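Local coordinates for protein UDP-N-acetylmuramate--L-alanine ligase (Thermotoga maritima, PDB 1J6U) that joins L-alanine to UDP-N-acetylmuramate at the expense of ATP, a cytoplasmic step of peptidoglycan synthesis in building the bacterial cell wall, at residues F180-L185 and R214-V219. Sequence-based numbering, arbitrary orientation.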
ATOM      1  N   PHE A 180      -8.128  12.223  13.738  1.00 40.16           N
ATOM      2  CA  PHE A 180      -8.614  10.902  14.102  1.00 40.32           C
ATOM      3  C   PHE A 180      -8.141  10.608  15.524  1.00 46.92           C
ATOM      4  O   PHE A 180      -7.165  11.185  16.008  1.00 49.39           O
ATOM      5  CB  PHE A 180      -8.049   9.821  13.147  1.00 33.83           C
ATOM      6  CG  PHE A 180      -8.717   9.795  11.819  1.00 35.06           C
ATOM      7  CD1 PHE A 180      -8.554  10.846  10.917  1.00 39.64           C
ATOM      8  CD2 PHE A 180      -9.587   8.764  11.490  1.00 32.18           C
ATOM      9  CE1 PHE A 180      -9.273  10.857   9.707  1.00 33.47           C
ATOM     10  CE2 PHE A 180     -10.302   8.774  10.282  1.00 40.58           C
ATOM     11  CZ  PHE A 180     -10.145   9.816   9.399  1.00 34.37           C
ATOM     12  N   SER A 181      -8.829   9.716  16.204  1.00 44.89           N
ATOM     13  CA  SER A 181      -8.376   9.357  17.529  1.00 53.55           C
ATOM     14  C   SER A 181      -8.686   7.878  17.756  1.00 48.98           C
ATOM     15  O   SER A 181      -9.621   7.511  18.485  1.00 54.19           O
ATOM     16  CB  SER A 181      -9.048  10.245  18.574  1.00 56.68           C
ATOM     17  OG  SER A 181     -10.417  10.308  18.294  1.00 56.51           O
ATOM     18  N   PRO A 182      -7.900   7.007  17.106  1.00 42.11           N
ATOM     19  CA  PRO A 182      -8.070   5.555  17.220  1.00 45.68           C
ATOM     20  C   PRO A 182      -7.643   5.100  18.614  1.00 45.55           C
ATOM     21  O   PRO A 182      -7.027   5.866  19.372  1.00 47.08           O
ATOM     22  CB  PRO A 182      -7.119   5.027  16.161  1.00 46.07           C
ATOM     23  CG  PRO A 182      -5.942   6.051  16.272  1.00 33.54           C
ATOM     24  CD  PRO A 182      -6.699   7.350  16.310  1.00 37.95           C
ATOM     25  N   ASN A 183      -7.967   3.857  18.935  1.00 39.16           N
ATOM     26  CA  ASN A 183      -7.590   3.256  20.213  1.00 34.49           C
ATOM     27  C   ASN A 183      -6.089   3.031  20.156  1.00 40.71           C
ATOM     28  O   ASN A 183      -5.339   3.391  21.084  1.00 43.55           O
ATOM     29  CB  ASN A 183      -8.248   1.879  20.388  1.00 33.55           C
ATOM     30  CG  ASN A 183      -9.746   1.953  20.570  1.00 45.07           C
ATOM     31  OD1 ASN A 183     -10.494   2.366  19.672  1.00 46.65           O
ATOM     32  ND2 ASN A 183     -10.203   1.537  21.744  1.00 49.04           N
ATOM     33  N   TYR A 184      -5.679   2.400  19.051  1.00 41.92           N
ATOM     34  CA  TYR A 184      -4.293   2.043  18.806  1.00 35.97           C
ATOM     35  C   TYR A 184      -3.856   2.607  17.471  1.00 37.84           C
ATOM     36  O   TYR A 184      -4.590   2.576  16.500  1.00 41.06           O
ATOM     37  CB  TYR A 184      -4.163   0.531  18.758  1.00 38.87           C
ATOM     38  CG  TYR A 184      -5.107  -0.168  19.680  1.00 39.32           C
ATOM     39  CD1 TYR A 184      -6.057  -1.043  19.197  1.00 34.74           C
ATOM     40  CD2 TYR A 184      -5.065   0.066  21.048  1.00 40.99           C
ATOM     41  CE1 TYR A 184      -6.949  -1.675  20.051  1.00 39.81           C
ATOM     42  CE2 TYR A 184      -5.949  -0.552  21.902  1.00 39.99           C
ATOM     43  CZ  TYR A 184      -6.885  -1.417  21.405  1.00 46.24           C
ATOM     44  OH  TYR A 184      -7.754  -2.010  22.283  1.00 48.53           O
ATOM     45  N   LEU A 185      -2.640   3.107  17.444  1.00 30.30           N
ATOM     46  CA  LEU A 185      -2.069   3.677  16.269  1.00 32.57           C
ATOM     47  C   LEU A 185      -0.614   3.217  16.091  1.00 42.49           C
ATOM     48  O   LEU A 185       0.220   3.357  17.018  1.00 33.31           O
ATOM     49  CB  LEU A 185      -2.076   5.185  16.393  1.00 42.30           C
ATOM     50  CG  LEU A 185      -1.191   5.879  15.367  1.00 45.75           C
ATOM     51  CD1 LEU A 185      -1.958   5.874  14.040  1.00 36.49           C
ATOM     52  CD2 LEU A 185      -0.827   7.305  15.817  1.00 43.91           C
ATOM     53  N   ARG A 214      -1.720  12.132  21.138  1.00 52.59           N
ATOM     54  CA  ARG A 214      -2.466  12.514  22.329  1.00 48.59           C
ATOM     55  C   ARG A 214      -3.837  11.847  22.391  1.00 49.36           C
ATOM     56  O   ARG A 214      -4.249  11.378  23.430  1.00 50.19           O
ATOM     57  CB  ARG A 214      -2.628  14.041  22.415  1.00 55.46           C
ATOM     58  CG  ARG A 214      -1.307  14.744  22.712  1.00 74.69           C
ATOM     59  CD  ARG A 214      -1.428  16.234  23.076  1.00 74.66           C
ATOM     60  NE  ARG A 214      -1.317  17.132  21.927  1.00 64.25           N
ATOM     61  CZ  ARG A 214      -2.361  17.574  21.230  1.00 73.45           C
ATOM     62  NH1 ARG A 214      -3.613  17.209  21.554  1.00 77.52           N
ATOM     63  NH2 ARG A 214      -2.153  18.391  20.209  1.00 61.88           N
ATOM     64  N   ASN A 215      -4.539  11.758  21.277  1.00 47.42           N
ATOM     65  CA  ASN A 215      -5.848  11.149  21.329  1.00 42.46           C
ATOM     66  C   ASN A 215      -5.953   9.657  21.072  1.00 44.62           C
ATOM     67  O   ASN A 215      -7.034   9.123  20.797  1.00 52.20           O
ATOM     68  CB  ASN A 215      -6.740  11.930  20.403  1.00 56.15           C
ATOM     69  CG  ASN A 215      -6.879  13.340  20.862  1.00 61.18           C
ATOM     70  OD1 ASN A 215      -7.601  13.607  21.824  1.00 75.69           O
ATOM     71  ND2 ASN A 215      -6.159  14.253  20.222  1.00 53.37           N
ATOM     72  N   THR A 216      -4.833   8.973  21.198  1.00 37.39           N
ATOM     73  CA  THR A 216      -4.811   7.539  20.988  1.00 52.44           C
ATOM     74  C   THR A 216      -4.408   6.853  22.289  1.00 51.03           C
ATOM     75  O   THR A 216      -3.502   7.337  22.982  1.00 47.26           O
ATOM     76  CB  THR A 216      -3.791   7.185  19.871  1.00 48.46           C
ATOM     77  OG1 THR A 216      -4.237   7.761  18.640  1.00 62.80           O
ATOM     78  CG2 THR A 216      -3.665   5.687  19.701  1.00 48.80           C
ATOM     79  N   ASP A 217      -5.072   5.746  22.627  1.00 38.92           N
ATOM     80  CA  ASP A 217      -4.713   5.016  23.844  1.00 45.40           C
ATOM     81  C   ASP A 217      -3.313   4.408  23.811  1.00 52.34           C
ATOM     82  O   ASP A 217      -2.556   4.515  24.778  1.00 54.81           O
ATOM     83  CB  ASP A 217      -5.730   3.932  24.099  1.00 41.73           C
ATOM     84  CG  ASP A 217      -7.111   4.489  24.183  1.00 61.87           C
ATOM     85  OD1 ASP A 217      -7.206   5.692  24.521  1.00 66.73           O
ATOM     86  OD2 ASP A 217      -8.090   3.744  23.921  1.00 70.96           O
ATOM     87  N   LEU A 218      -2.953   3.780  22.699  1.00 49.35           N
ATOM     88  CA  LEU A 218      -1.635   3.189  22.591  1.00 44.04           C
ATOM     89  C   LEU A 218      -1.012   3.526  21.229  1.00 45.44           C
ATOM     90  O   LEU A 218      -1.594   3.287  20.175  1.00 41.45           O
ATOM     91  CB  LEU A 218      -1.751   1.681  22.788  1.00 49.35           C
ATOM     92  CG  LEU A 218      -0.501   0.810  22.723  1.00 51.10           C
ATOM     93  CD1 LEU A 218       0.382   1.099  23.907  1.00 39.11           C
ATOM     94  CD2 LEU A 218      -0.918  -0.660  22.697  1.00 59.73           C
ATOM     95  N   VAL A 219       0.184   4.088  21.263  1.00 38.94           N
ATOM     96  CA  VAL A 219       0.860   4.458  20.049  1.00 39.56           C
ATOM     97  C   VAL A 219       2.092   3.579  19.881  1.00 47.47           C
ATOM     98  O   VAL A 219       2.903   3.464  20.804  1.00 40.23           O
ATOM     99  CB  VAL A 219       1.288   5.967  20.085  1.00 46.29           C
ATOM    100  CG1 VAL A 219       2.113   6.313  18.861  1.00 31.92           C
ATOM    101  CG2 VAL A 219       0.054   6.865  20.107  1.00 35.94           C
TER
HETATM  102  O   HOH W   1      -8.124   1.196  24.065  1.00 68.67           O
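Tyr-184 and Leu-218 open two neighbouring parallel strands of a beta-alpha-beta unit in the central, ATP-binding domain of this Mur ligase, and the turns leading into both strands pack together just ahead of them. Leu-218 N donates to Asn-183 O at 2.9 Å, and Leu-218 O in turn accepts from Leu-185 N, so Leu-218 bonds to the residues before and after Tyr-184, as in a regular parallel pair. On one face of the sheet Leu-218 CB lies at the edge of the Tyr-184 ring, near its plane, 4.1 Å from CD2, while Asn-183 CB sits over the ring centre.

Thr-216 fills the space between the turns. With CG2 anti to the backbone N, its methyl reaches between the strand starts, 3.2 Å from Asn-183 O and 3.7 Å from Leu-185 CB. The other branch brings OG1 to 3.4 Å from Pro-182 CG, although its hydrogen bond goes to Ile-212 O in the last turn of helix 202-214. A serine here would probably keep that hydrogen bond but leave a gap beside Leu-185 CB where the methyl had been.

Nearer the surface, the side chains of Asn-183 and Asp-217 lie side by side, pointing the same way, with the amide and carboxylate planes 85° apart. A water bridges them, accepting from Asn-183 ND2 at 3.1 Å and donating to Asp-217 OD2 at 2.6 Å; the amide is also held through OD1 by Glu-116 N.

Helix 202-214 makes the crossover between the two strands. Strand 116-120 adjoins strand 184-187, with Pro-182 and Leu-185 both resting on Ala-118, whereas Tyr-184 and Leu-218 are covered by Leu-288 of helix 276-291.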